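Local coordinates for protein MYB21 (Trichomonas vaginalis, PDB 3OSG) that probably acts as a transcription factor, its R2R3 Myb domain binding the MRE-1 promoter element of the ap65-1 gene through the DNA major groove, at residues A[74-77]-A[78-82]; A[81-84]-A[85-88]; A[95-98]-A[99-102]; A[101-104]-A[105-108]. All coordinates share one frame; numbering follows the deposited sequence.

Interaction 1: residues A[74-77]-A[78-82]. With nucleotides of chain C.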
# COMPACT_ATOMS: atom_id res chain seq x y z
N VAL A 74 -15.97 6.18 7.93
CA VAL A 74 -16.32 7.20 8.89
C VAL A 74 -16.87 6.55 10.16
O VAL A 74 -16.56 6.97 11.27
CB VAL A 74 -17.33 8.20 8.32
CG1 VAL A 74 -16.76 8.90 7.09
CG2 VAL A 74 -18.60 7.50 7.96
N GLN A 75 -17.66 5.49 10.00
CA GLN A 75 -18.20 4.77 11.16
C GLN A 75 -17.11 4.06 11.94
O GLN A 75 -17.03 4.19 13.17
CB GLN A 75 -19.26 3.76 10.72
CG GLN A 75 -19.55 2.67 11.75
CD GLN A 75 -20.70 1.75 11.33
OE1 GLN A 75 -20.66 0.54 11.56
NE2 GLN A 75 -21.72 2.33 10.70
N LYS A 76 -16.25 3.34 11.24
CA LYS A 76 -15.18 2.62 11.94
C LYS A 76 -14.20 3.54 12.66
O LYS A 76 -13.62 3.16 13.67
CB LYS A 76 -14.46 1.65 11.00
CG LYS A 76 -15.29 0.44 10.62
CD LYS A 76 -15.87 -0.21 11.87
CE LYS A 76 -16.49 -1.57 11.56
NZ LYS A 76 -17.48 -1.99 12.60
N ILE A 77 -14.01 4.76 12.16
CA ILE A 77 -13.12 5.70 12.82
C ILE A 77 -13.77 6.33 14.05
O ILE A 77 -13.08 6.73 15.00
CB ILE A 77 -12.65 6.82 11.87
CG1 ILE A 77 -11.82 6.23 10.72
CG2 ILE A 77 -11.80 7.82 12.62
CD1 ILE A 77 -11.45 7.26 9.66
N GLN A 78 -15.09 6.44 14.02
CA GLN A 78 -15.81 6.84 15.22
C GLN A 78 -15.68 5.73 16.26
O GLN A 78 -15.54 5.99 17.45
CB GLN A 78 -17.29 7.11 14.90
CG GLN A 78 -17.53 8.25 13.93
CD GLN A 78 -19.01 8.51 13.68
OE1 GLN A 78 -19.58 9.48 14.20
NE2 GLN A 78 -19.65 7.65 12.89
N GLU A 79 -15.69 4.48 15.80
CA GLU A 79 -15.58 3.34 16.70
C GLU A 79 -14.16 3.14 17.27
O GLU A 79 -14.00 2.98 18.47
CB GLU A 79 -16.08 2.06 16.01
CG GLU A 79 -15.89 0.77 16.83
CD GLU A 79 -16.58 -0.46 16.21
OE1 GLU A 79 -16.95 -0.40 15.01
OE2 GLU A 79 -16.76 -1.47 16.93
N TYR A 80 -13.15 3.19 16.41
CA TYR A 80 -11.80 2.78 16.81
C TYR A 80 -10.77 3.90 16.90
O TYR A 80 -9.68 3.70 17.41
CB TYR A 80 -11.26 1.75 15.82
CG TYR A 80 -11.93 0.40 15.92
CD1 TYR A 80 -11.75 -0.41 17.03
CD2 TYR A 80 -12.70 -0.08 14.88
CE1 TYR A 80 -12.35 -1.65 17.11
CE2 TYR A 80 -13.30 -1.32 14.95
CZ TYR A 80 -13.12 -2.10 16.07
OH TYR A 80 -13.72 -3.33 16.14
N GLY A 81 -11.10 5.07 16.38
CA GLY A 81 -10.12 6.14 16.34
C GLY A 81 -9.07 5.82 15.29
O GLY A 81 -9.32 5.03 14.39
N ARG A 82 -7.88 6.39 15.43
CA ARG A 82 -6.85 6.29 14.39
C ARG A 82 -6.07 4.98 14.40
O ARG A 82 -4.85 4.99 14.23
CB ARG A 82 -5.89 7.46 14.49
CG ARG A 82 -6.58 8.82 14.38
CD ARG A 82 -5.61 9.94 14.69
NE ARG A 82 -4.57 10.05 13.67
CZ ARG A 82 -4.69 10.79 12.57
NH1 ARG A 82 -5.80 11.47 12.33
NH2 ARG A 82 -3.69 10.84 11.69
P DG C 6 -1.17 8.42 12.86
OP1 DG C 6 -1.90 8.96 14.02
OP2 DG C 6 -1.89 8.17 11.61
O5' DG C 6 0.07 9.35 12.62
C5' DG C 6 0.93 9.63 13.71
C4' DG C 6 2.21 10.32 13.27
O4' DG C 6 2.96 9.54 12.30
C3' DG C 6 1.98 11.69 12.63
O3' DG C 6 3.03 12.51 13.15
C2' DG C 6 2.09 11.38 11.13
C1' DG C 6 3.13 10.26 11.09
N9 DG C 6 2.93 9.26 10.04
C8 DG C 6 1.78 8.56 9.82
N7 DG C 6 1.86 7.70 8.85
C5 DG C 6 3.16 7.82 8.38
C6 DG C 6 3.80 7.13 7.32
O6 DG C 6 3.31 6.23 6.60
N1 DG C 6 5.12 7.55 7.16
C2 DG C 6 5.71 8.53 7.96
N2 DG C 6 6.99 8.84 7.72
N3 DG C 6 5.10 9.17 8.95
C4 DG C 6 3.83 8.77 9.12
O HOH W 1 -18.99 0.43 13.76

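Interaction 2: residues A[81-84]-A[85-88]. With nucleotides of chain C.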
# COMPACT_ATOMS: atom_id res chain seq x y z
N GLY A 81 -11.10 5.07 16.38
CA GLY A 81 -10.12 6.14 16.34
C GLY A 81 -9.07 5.82 15.29
O GLY A 81 -9.32 5.03 14.39
N ARG A 82 -7.88 6.39 15.43
CA ARG A 82 -6.85 6.29 14.39
C ARG A 82 -6.07 4.98 14.40
O ARG A 82 -4.85 4.99 14.23
CB ARG A 82 -5.89 7.46 14.49
CG ARG A 82 -6.58 8.82 14.38
CD ARG A 82 -5.61 9.94 14.69
NE ARG A 82 -4.57 10.05 13.67
CZ ARG A 82 -4.69 10.79 12.57
NH1 ARG A 82 -5.80 11.47 12.33
NH2 ARG A 82 -3.69 10.84 11.69
N GLN A 83 -6.76 3.86 14.59
CA GLN A 83 -6.10 2.55 14.61
C GLN A 83 -6.28 1.90 13.26
O GLN A 83 -7.15 1.05 13.06
CB GLN A 83 -6.70 1.67 15.71
CG GLN A 83 -6.56 2.24 17.09
CD GLN A 83 -7.12 1.31 18.14
OE1 GLN A 83 -6.38 0.59 18.81
NE2 GLN A 83 -8.45 1.30 18.28
N TRP A 84 -5.44 2.32 12.32
CA TRP A 84 -5.71 2.04 10.92
C TRP A 84 -5.65 0.57 10.59
O TRP A 84 -6.44 0.10 9.77
CB TRP A 84 -4.76 2.84 10.03
CG TRP A 84 -4.71 4.31 10.35
CD1 TRP A 84 -3.61 5.03 10.73
CD2 TRP A 84 -5.80 5.24 10.32
NE1 TRP A 84 -3.95 6.35 10.93
CE2 TRP A 84 -5.29 6.50 10.69
CE3 TRP A 84 -7.16 5.12 10.02
CZ2 TRP A 84 -6.08 7.64 10.76
CZ3 TRP A 84 -7.96 6.25 10.09
CH2 TRP A 84 -7.41 7.49 10.46
N ALA A 85 -4.70 -0.15 11.20
CA ALA A 85 -4.52 -1.58 10.96
C ALA A 85 -5.73 -2.40 11.42
O ALA A 85 -6.14 -3.35 10.77
CB ALA A 85 -3.25 -2.07 11.66
N ILE A 86 -6.29 -2.02 12.56
CA ILE A 86 -7.53 -2.64 13.02
C ILE A 86 -8.65 -2.35 12.03
O ILE A 86 -9.34 -3.27 11.59
CB ILE A 86 -7.94 -2.10 14.39
CG1 ILE A 86 -7.04 -2.72 15.46
CG2 ILE A 86 -9.40 -2.40 14.68
CD1 ILE A 86 -7.46 -2.41 16.90
N ILE A 87 -8.81 -1.08 11.69
CA ILE A 87 -9.88 -0.67 10.80
C ILE A 87 -9.80 -1.36 9.45
O ILE A 87 -10.83 -1.70 8.88
CB ILE A 87 -9.88 0.86 10.62
CG1 ILE A 87 -10.27 1.53 11.93
CG2 ILE A 87 -10.85 1.25 9.54
CD1 ILE A 87 -10.12 3.00 11.92
N ALA A 88 -8.58 -1.57 8.96
CA ALA A 88 -8.38 -2.16 7.64
C ALA A 88 -8.84 -3.62 7.61
O ALA A 88 -9.08 -4.19 6.54
CB ALA A 88 -6.93 -2.06 7.23
P DC C 5 -1.74 1.64 13.38
OP1 DC C 5 -2.66 1.72 14.54
OP2 DC C 5 -2.23 1.16 12.08
O5' DC C 5 -1.00 3.03 13.15
C5' DC C 5 -0.37 3.65 14.23
C4' DC C 5 0.34 4.87 13.72
O4' DC C 5 1.46 4.43 12.91
C3' DC C 5 -0.50 5.79 12.83
O3' DC C 5 -0.39 7.10 13.36
C2' DC C 5 0.16 5.67 11.46
C1' DC C 5 1.60 5.36 11.86
N1 DC C 5 2.40 4.74 10.78
C2 DC C 5 3.70 5.16 10.56
O2 DC C 5 4.13 6.06 11.28
N3 DC C 5 4.43 4.57 9.57
C4 DC C 5 3.88 3.61 8.83
N4 DC C 5 4.61 3.05 7.86
C5 DC C 5 2.56 3.15 9.05
C6 DC C 5 1.86 3.74 10.02
P DG C 6 -1.17 8.42 12.86
OP1 DG C 6 -1.90 8.96 14.02
OP2 DG C 6 -1.89 8.17 11.61
O5' DG C 6 0.07 9.35 12.62
C5' DG C 6 0.93 9.63 13.71
C4' DG C 6 2.21 10.32 13.27
O4' DG C 6 2.96 9.54 12.30
C3' DG C 6 1.98 11.69 12.63
O3' DG C 6 3.03 12.51 13.15
C2' DG C 6 2.09 11.38 11.13
C1' DG C 6 3.13 10.26 11.09
N9 DG C 6 2.93 9.26 10.04
C8 DG C 6 1.78 8.56 9.82
N7 DG C 6 1.86 7.70 8.85
C5 DG C 6 3.16 7.82 8.38
C6 DG C 6 3.80 7.13 7.32
O6 DG C 6 3.31 6.23 6.60
N1 DG C 6 5.12 7.55 7.16
C2 DG C 6 5.71 8.53 7.96
N2 DG C 6 6.99 8.84 7.72
N3 DG C 6 5.10 9.17 8.95
C4 DG C 6 3.83 8.77 9.12
P DA C 4 -0.04 -4.41 12.03
OP1 DA C 4 -0.97 -4.86 13.08
OP2 DA C 4 -0.34 -4.58 10.59
O5' DA C 4 0.25 -2.86 12.31
C5' DA C 4 0.55 -2.46 13.64
C4' DA C 4 1.04 -1.03 13.64
O4' DA C 4 2.32 -0.96 12.97
C3' DA C 4 0.15 -0.05 12.87
O3' DA C 4 -0.51 0.73 13.84
C2' DA C 4 1.12 0.80 12.06
C1' DA C 4 2.50 0.37 12.56
N9 DA C 4 3.54 0.38 11.53
C8 DA C 4 3.56 -0.39 10.41
N7 DA C 4 4.60 -0.18 9.64
C5 DA C 4 5.33 0.79 10.31
C6 DA C 4 6.55 1.45 10.03
N6 DA C 4 7.30 1.22 8.94
N1 DA C 4 6.97 2.37 10.91
C2 DA C 4 6.25 2.61 12.00
N3 DA C 4 5.10 2.06 12.37
C4 DA C 4 4.69 1.14 11.48

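Interaction 3: residues A[95-98]-A[99-102]. With nucleotides of chain C; nucleotides of chain B.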
# COMPACT_ATOMS: atom_id res chain seq x y z
N THR A 95 -5.39 -2.00 2.81
CA THR A 95 -4.51 -2.15 3.97
C THR A 95 -4.53 -0.86 4.74
O THR A 95 -5.12 0.12 4.31
CB THR A 95 -3.07 -2.42 3.54
OG1 THR A 95 -2.50 -1.22 3.00
CG2 THR A 95 -3.03 -3.51 2.49
N ASP A 96 -3.86 -0.84 5.88
CA ASP A 96 -3.81 0.35 6.71
C ASP A 96 -3.27 1.56 5.94
O ASP A 96 -3.67 2.68 6.21
CB ASP A 96 -3.00 0.10 7.98
CG ASP A 96 -1.56 -0.27 7.69
OD1 ASP A 96 -0.68 0.04 8.52
OD2 ASP A 96 -1.29 -0.87 6.64
N ILE A 97 -2.36 1.33 5.00
CA ILE A 97 -1.81 2.40 4.18
C ILE A 97 -2.94 3.08 3.42
O ILE A 97 -3.07 4.30 3.45
CB ILE A 97 -0.79 1.87 3.13
CG1 ILE A 97 0.53 1.46 3.80
CG2 ILE A 97 -0.60 2.88 2.00
CD1 ILE A 97 1.13 2.50 4.71
N HIS A 98 -3.77 2.27 2.76
CA HIS A 98 -4.89 2.80 1.99
C HIS A 98 -5.92 3.49 2.89
O HIS A 98 -6.43 4.57 2.56
CB HIS A 98 -5.57 1.71 1.14
CG HIS A 98 -4.61 0.86 0.37
ND1 HIS A 98 -3.64 1.38 -0.46
CD2 HIS A 98 -4.47 -0.49 0.30
CE1 HIS A 98 -2.94 0.40 -1.01
NE2 HIS A 98 -3.42 -0.74 -0.56
N ILE A 99 -6.22 2.87 4.02
CA ILE A 99 -7.20 3.45 4.94
C ILE A 99 -6.77 4.83 5.44
O ILE A 99 -7.58 5.77 5.45
CB ILE A 99 -7.50 2.51 6.16
CG1 ILE A 99 -8.70 1.61 5.87
CG2 ILE A 99 -7.81 3.33 7.40
CD1 ILE A 99 -8.50 0.57 4.80
N LYS A 100 -5.52 4.98 5.86
CA LYS A 100 -5.08 6.28 6.37
C LYS A 100 -4.96 7.36 5.27
O LYS A 100 -5.24 8.53 5.52
CB LYS A 100 -3.87 6.19 7.31
CG LYS A 100 -2.51 5.85 6.70
CD LYS A 100 -1.45 5.75 7.80
CE LYS A 100 -0.10 5.33 7.24
NZ LYS A 100 0.46 6.40 6.35
N ASN A 101 -4.58 6.98 4.05
CA ASN A 101 -4.65 7.94 2.93
C ASN A 101 -6.10 8.39 2.67
O ASN A 101 -6.36 9.58 2.42
CB ASN A 101 -4.06 7.34 1.64
CG ASN A 101 -2.53 7.37 1.62
OD1 ASN A 101 -1.90 8.23 2.25
ND2 ASN A 101 -1.94 6.45 0.89
N ARG A 102 -7.02 7.45 2.72
CA ARG A 102 -8.42 7.74 2.41
C ARG A 102 -9.06 8.63 3.46
O ARG A 102 -9.98 9.38 3.14
CB ARG A 102 -9.22 6.46 2.26
CG ARG A 102 -10.59 6.68 1.69
CD ARG A 102 -10.52 7.18 0.27
NE ARG A 102 -11.86 7.46 -0.23
CZ ARG A 102 -12.13 8.03 -1.40
NH1 ARG A 102 -11.16 8.40 -2.21
NH2 ARG A 102 -13.39 8.24 -1.75
P DG C 6 -1.17 8.42 12.86
OP1 DG C 6 -1.90 8.96 14.02
OP2 DG C 6 -1.89 8.17 11.61
O5' DG C 6 0.07 9.35 12.62
C5' DG C 6 0.93 9.63 13.71
C4' DG C 6 2.21 10.32 13.27
O4' DG C 6 2.96 9.54 12.30
C3' DG C 6 1.98 11.69 12.63
O3' DG C 6 3.03 12.51 13.15
C2' DG C 6 2.09 11.38 11.13
C1' DG C 6 3.13 10.26 11.09
N9 DG C 6 2.93 9.26 10.04
C8 DG C 6 1.78 8.56 9.82
N7 DG C 6 1.86 7.70 8.85
C5 DG C 6 3.16 7.82 8.38
C6 DG C 6 3.80 7.13 7.32
O6 DG C 6 3.31 6.23 6.60
N1 DG C 6 5.12 7.55 7.16
C2 DG C 6 5.71 8.53 7.96
N2 DG C 6 6.99 8.84 7.72
N3 DG C 6 5.10 9.17 8.95
C4 DG C 6 3.83 8.77 9.12
P DA B 5 -1.55 5.15 -3.97
OP1 DA B 5 -2.27 4.77 -5.19
OP2 DA B 5 -1.94 4.60 -2.65
O5' DA B 5 -0.00 4.84 -4.21
C5' DA B 5 0.61 5.39 -5.36
C4' DA B 5 2.09 5.55 -5.13
O4' DA B 5 2.31 6.62 -4.17
C3' DA B 5 2.78 4.32 -4.54
O3' DA B 5 4.11 4.29 -5.04
C2' DA B 5 2.78 4.61 -3.04
C1' DA B 5 2.93 6.12 -3.01
N9 DA B 5 2.23 6.75 -1.89
C8 DA B 5 1.01 6.40 -1.39
N7 DA B 5 0.61 7.14 -0.37
C5 DA B 5 1.63 8.05 -0.21
C6 DA B 5 1.79 9.12 0.69
N6 DA B 5 0.88 9.43 1.61
N1 DA B 5 2.91 9.86 0.59
C2 DA B 5 3.80 9.55 -0.36
N3 DA B 5 3.75 8.55 -1.26
C4 DA B 5 2.63 7.83 -1.14
P DC C 5 -1.74 1.64 13.38
OP1 DC C 5 -2.66 1.72 14.54
OP2 DC C 5 -2.23 1.16 12.08
O5' DC C 5 -1.00 3.03 13.15
C5' DC C 5 -0.37 3.65 14.23
C4' DC C 5 0.34 4.87 13.72
O4' DC C 5 1.46 4.43 12.91
C3' DC C 5 -0.50 5.79 12.83
O3' DC C 5 -0.39 7.10 13.36
C2' DC C 5 0.16 5.67 11.46
C1' DC C 5 1.60 5.36 11.86
N1 DC C 5 2.40 4.74 10.78
C2 DC C 5 3.70 5.16 10.56
O2 DC C 5 4.13 6.06 11.28
N3 DC C 5 4.43 4.57 9.57
C4 DC C 5 3.88 3.61 8.83
N4 DC C 5 4.61 3.05 7.86
C5 DC C 5 2.56 3.15 9.05
C6 DC C 5 1.86 3.74 10.02
O HOH W 2 -0.33 5.89 3.93

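Interaction 4: residues A[101-104]-A[105-108]. With nucleotides of chain B.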
# COMPACT_ATOMS: atom_id res chain seq x y z
N ASN A 101 -4.58 6.98 4.05
CA ASN A 101 -4.65 7.94 2.93
C ASN A 101 -6.10 8.39 2.67
O ASN A 101 -6.36 9.58 2.42
CB ASN A 101 -4.06 7.34 1.64
CG ASN A 101 -2.53 7.37 1.62
OD1 ASN A 101 -1.90 8.23 2.25
ND2 ASN A 101 -1.94 6.45 0.89
N ARG A 102 -7.02 7.45 2.72
CA ARG A 102 -8.42 7.74 2.41
C ARG A 102 -9.06 8.63 3.46
O ARG A 102 -9.98 9.38 3.14
CB ARG A 102 -9.22 6.46 2.26
CG ARG A 102 -10.59 6.68 1.69
CD ARG A 102 -10.52 7.18 0.27
NE ARG A 102 -11.86 7.46 -0.23
CZ ARG A 102 -12.13 8.03 -1.40
NH1 ARG A 102 -11.16 8.40 -2.21
NH2 ARG A 102 -13.39 8.24 -1.75
N TRP A 103 -8.58 8.55 4.70
CA TRP A 103 -9.13 9.40 5.74
C TRP A 103 -8.83 10.87 5.45
O TRP A 103 -9.65 11.74 5.72
CB TRP A 103 -8.61 9.04 7.13
CG TRP A 103 -9.04 10.06 8.14
CD1 TRP A 103 -8.23 10.86 8.90
CD2 TRP A 103 -10.39 10.40 8.49
NE1 TRP A 103 -8.99 11.68 9.70
CE2 TRP A 103 -10.32 11.42 9.47
CE3 TRP A 103 -11.65 9.96 8.06
CZ2 TRP A 103 -11.47 11.99 10.03
CZ3 TRP A 103 -12.79 10.53 8.63
CH2 TRP A 103 -12.68 11.53 9.60
N VAL A 104 -7.65 11.14 4.91
CA VAL A 104 -7.29 12.51 4.51
C VAL A 104 -8.30 13.02 3.51
O VAL A 104 -8.82 14.13 3.63
CB VAL A 104 -5.85 12.56 3.92
CG1 VAL A 104 -5.49 13.94 3.47
CG2 VAL A 104 -4.82 12.05 4.97
N THR A 105 -8.60 12.20 2.51
CA THR A 105 -9.47 12.61 1.43
C THR A 105 -10.91 12.76 1.94
O THR A 105 -11.60 13.73 1.62
CB THR A 105 -9.40 11.60 0.29
OG1 THR A 105 -8.02 11.33 -0.03
CG2 THR A 105 -10.14 12.11 -0.92
N ILE A 106 -11.35 11.80 2.75
CA ILE A 106 -12.68 11.88 3.35
C ILE A 106 -12.82 13.08 4.27
O ILE A 106 -13.81 13.79 4.21
CB ILE A 106 -13.04 10.62 4.13
CG1 ILE A 106 -13.35 9.48 3.16
CG2 ILE A 106 -14.25 10.89 5.05
CD1 ILE A 106 -14.33 8.48 3.69
N SER A 107 -11.83 13.32 5.12
CA SER A 107 -11.91 14.44 6.06
C SER A 107 -12.03 15.78 5.31
O SER A 107 -12.53 16.76 5.86
CB SER A 107 -10.71 14.46 6.99
OG SER A 107 -9.55 14.85 6.28
N ASN A 108 -11.56 15.81 4.07
CA ASN A 108 -11.67 17.00 3.22
C ASN A 108 -13.11 17.22 2.74
O ASN A 108 -13.63 18.32 2.79
CB ASN A 108 -10.73 16.90 2.01
CG ASN A 108 -9.31 17.30 2.35
OD1 ASN A 108 -9.06 17.93 3.39
ND2 ASN A 108 -8.35 16.93 1.48
P DA B 5 -1.55 5.15 -3.97
OP1 DA B 5 -2.27 4.77 -5.19
OP2 DA B 5 -1.94 4.60 -2.65
O5' DA B 5 -0.00 4.84 -4.21
C5' DA B 5 0.61 5.39 -5.36
C4' DA B 5 2.09 5.55 -5.13
O4' DA B 5 2.31 6.62 -4.17
C3' DA B 5 2.78 4.32 -4.54
O3' DA B 5 4.11 4.29 -5.04
C2' DA B 5 2.78 4.61 -3.04
C1' DA B 5 2.93 6.12 -3.01
N9 DA B 5 2.23 6.75 -1.89
C8 DA B 5 1.01 6.40 -1.39
N7 DA B 5 0.61 7.14 -0.37
C5 DA B 5 1.63 8.05 -0.21
C6 DA B 5 1.79 9.12 0.69
N6 DA B 5 0.88 9.43 1.61
N1 DA B 5 2.91 9.86 0.59
C2 DA B 5 3.80 9.55 -0.36
N3 DA B 5 3.75 8.55 -1.26
C4 DA B 5 2.63 7.83 -1.14
P DA B 3 -8.82 15.42 -2.35
OP1 DA B 3 -10.08 14.99 -2.98
OP2 DA B 3 -8.65 15.41 -0.88
O5' DA B 3 -7.62 14.58 -2.99
C5' DA B 3 -7.57 14.34 -4.38
C4' DA B 3 -6.46 13.35 -4.66
O4' DA B 3 -5.20 13.98 -4.36
C3' DA B 3 -6.49 12.06 -3.84
O3' DA B 3 -6.44 10.98 -4.76
C2' DA B 3 -5.26 12.10 -2.93
C1' DA B 3 -4.35 13.05 -3.70
N9 DA B 3 -3.47 13.89 -2.92
C8 DA B 3 -3.77 14.63 -1.80
N7 DA B 3 -2.75 15.33 -1.35
C5 DA B 3 -1.72 15.04 -2.25
C6 DA B 3 -0.37 15.44 -2.36
N6 DA B 3 0.24 16.28 -1.52
N1 DA B 3 0.34 14.95 -3.39
C2 DA B 3 -0.23 14.11 -4.26
N3 DA B 3 -1.48 13.66 -4.26
C4 DA B 3 -2.17 14.16 -3.23
P DT B 4 -6.61 9.47 -4.28
OP1 DT B 4 -7.06 8.70 -5.44
OP2 DT B 4 -7.35 9.41 -3.01
O5' DT B 4 -5.08 9.08 -3.98
C5' DT B 4 -4.14 9.11 -5.05
C4' DT B 4 -2.76 8.69 -4.57
O4' DT B 4 -2.17 9.78 -3.82
C3' DT B 4 -2.73 7.50 -3.61
O3' DT B 4 -1.55 6.75 -3.88
C2' DT B 4 -2.58 8.16 -2.26
C1' DT B 4 -1.58 9.23 -2.67
N1 DT B 4 -1.35 10.33 -1.73
C2 DT B 4 -0.15 10.98 -1.76
O2 DT B 4 0.75 10.70 -2.55
N3 DT B 4 -0.01 11.99 -0.85
C4 DT B 4 -0.96 12.40 0.07
O4 DT B 4 -0.73 13.32 0.83
C5 DT B 4 -2.21 11.67 0.06
C7 DT B 4 -3.31 12.03 1.02
C6 DT B 4 -2.35 10.68 -0.84
O HOH W 3 -5.62 9.23 -0.48

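Interaction 1: residues A[74-77]-A[78-82]
Lys76 and Glu79, three residues apart on helix 67-80, run side by side and close a salt bridge, with Lys76 NZ 2.9 Å from Glu79 OE1. The lysine approaches the syn side of that oxygen, 16° out of the carboxylate plane. A bend in its chain at chi2 (-50°) turns the amine along the helix surface, while Glu79 is extended, its CG opposite the backbone N. A water donates to Gln75 OE1 at 2.8 Å and also to Glu79 OE1, adding a second partner for the oxygen that takes the lysine. Beneath these side chains the last turn is held by Tyr80 N to Lys76 O (2.8 Å), and less squarely by Gly81 N to Ile77 O (2.9 Å), which comes from above the carbonyl plane. Gly81, with phi 72°, then leaves the helix and directs the chain toward DNA. There Arg82 NE meets OP1 of DG6 of chain C at 2.9 Å in a nearly straight bond, and Arg82 NH2 reaches its OP2 at 3.2 Å. Ile77 packs inward on Trp84 and Trp103, and Lys76 makes a cation-pi contact with Phe90. This is the C-terminal end of the first helix of a Myb-like helix-turn-helix domain, followed by an arginine that grips a DNA phosphate through two nitrogens.

Interaction 2: residues A[81-84]-A[85-88]
Trp84 and Ile87, one turn apart, lie side by side, with Trp84 CE3 4.1 Å from Ile87 CD1. Both first torsions set the side chain beside its own backbone N (chi1 -50° and -68°). The isoleucine's CG1 branch, extended from there, carries CD1 back over the turn to within 3.3 Å of Gly81 O. Trp84 turns its pyrrole N-H to the DNA: NE1 donates to OP2 of DG6 of chain C at 2.8 Å, the phosphate oxygen lying in the indole plane and the bond nearly straight at 168°. Trp84 CZ2 also sits over the centre of the Arg82 guanidinium face, 3.9 Å above its plane. Gln83 is the N-cap of helix 84-88, the second helix of this Myb-like helix-turn-helix domain, and its carbonyl O accepts from Ile87 N at 3.0 Å. At the helix start one N-H is turned to the DNA backbone: Ala85 N reaches OP2 of DC5 of chain C at 2.9 Å; the helix dipole would probably strengthen this bond. Gln83 stays extended beyond CG, placing OE1 3.7 Å from Ile86 CD1, and its NE2 bonds back to Tyr80 O at the end of helix 67-80.

Interaction 3: residues A[95-98]-A[99-102]
Ile97 and Lys100 lie alongside each other on the DNA-facing surface of helix 96-109, with Ile97 CD1 4.0 Å from Lys100 CE. Lys100 CG sits between its backbone N and carbonyl carbon (chi1 71°); the chain then runs straight until a bend at chi4 turns NZ onto the Hoogsteen edge of DG6 of chain C. The amine gives bonds to O6 at 2.9 Å and to N7 at 3.1 Å, and a third, to a water, completes its grip. One turn above Ile97, Asn101 reads the other strand. Its ND2 donates to N7 of DA5 of chain B (2.9 Å) and its OD1 accepts from N6 of the same base (3.1 Å, 163°), a two-bond amide-adenine pairing that also fixes which way round the amide is turned. On this DNA-covered side the helix's own side chains touch only lightly: Ile97 CG2 approaches Asn101 ND2 no closer than 4.0 Å, and the water that accepts from Lys100 NZ lies within bonding distance of Ile97 O. The inward side is tighter. Ile99 CD1 folds back to 3.4 Å from Thr95 O, the same carbonyl that takes the bond from Ile99 N. Thr95 is the N-cap, with a weak bond from Ile97 N to its OG1, which also bonds Asn54. Such base reading identifies this as a recognition helix. Ile99 seats it against Trp84 and Ala88 of helix 84-88 and Leu73 of helix 67-80, Arg102 ties it to Asp70 by a salt bridge, and His98 meets Tyr55 of helix 45-56 edge-to-face.

Interaction 4: residues A[101-104]-A[105-108]
Trp103 and Ser107 make a local CH-pi contact, one turn apart in the C-terminal half of helix 96-109, the recognition helix of this Myb-like domain. Ser107 CB lies 4.1 Å from the centroid of the indole six-membered ring and 19° off its normal, so it sits over the face. Trp103 CG is opposite its backbone N (chi1 172°), which sends the indole along the helix toward the following turn; there Ile106 CG2 also meets Trp103 CZ3 at 3.9 Å, the two side chains crossing at about a right angle. Ser107 OG turns back and donates to Val104 O at 2.8 Å from above the carbonyl plane. Asn108 N reaches that carbonyl from the same face, giving it two donors. The DNA side is polar and methyl-lined: Asn108 ND2 donates to OP2 of DA3 of chain B (2.8 Å), while Val104 CG1 touches the thymine methyl C7 of DT4 of chain B at 3.8 Å. A water joins Thr105 OG1 to OP2 of DT4 of chain B. On the inward side Trp103 meets the Trp84 ring of helix 84-88, its plane inclined by about 35°, and Ile106 packs on Asp70 and Val74 of helix 67-80.

The four contacts follow the chain through the three helices of one Myb-like domain. Interaction 1 ends helix 67-80 and passes through the shared Gly81 and Arg82 into interaction 2, which opens helix 84-88, their centres about 7 Å apart. Interactions 3 and 4 are successive parts of helix 96-109, centres about 9 Å apart, sharing Asn101 and Arg102. The hydrophobic core joins them through Trp84 of interaction 2: its CZ3 meets Ile77 CD1 of interaction 1 at 3.7 Å, its CE3 Ile99 CG2 of interaction 3 at 3.2 Å, and its CH2 Trp103 CD1 of interaction 4 at 3.8 Å. Interactions 1 and 2 hold chain C phosphates, interaction 3 reads bases of both strands, and interaction 4 continues along chain B.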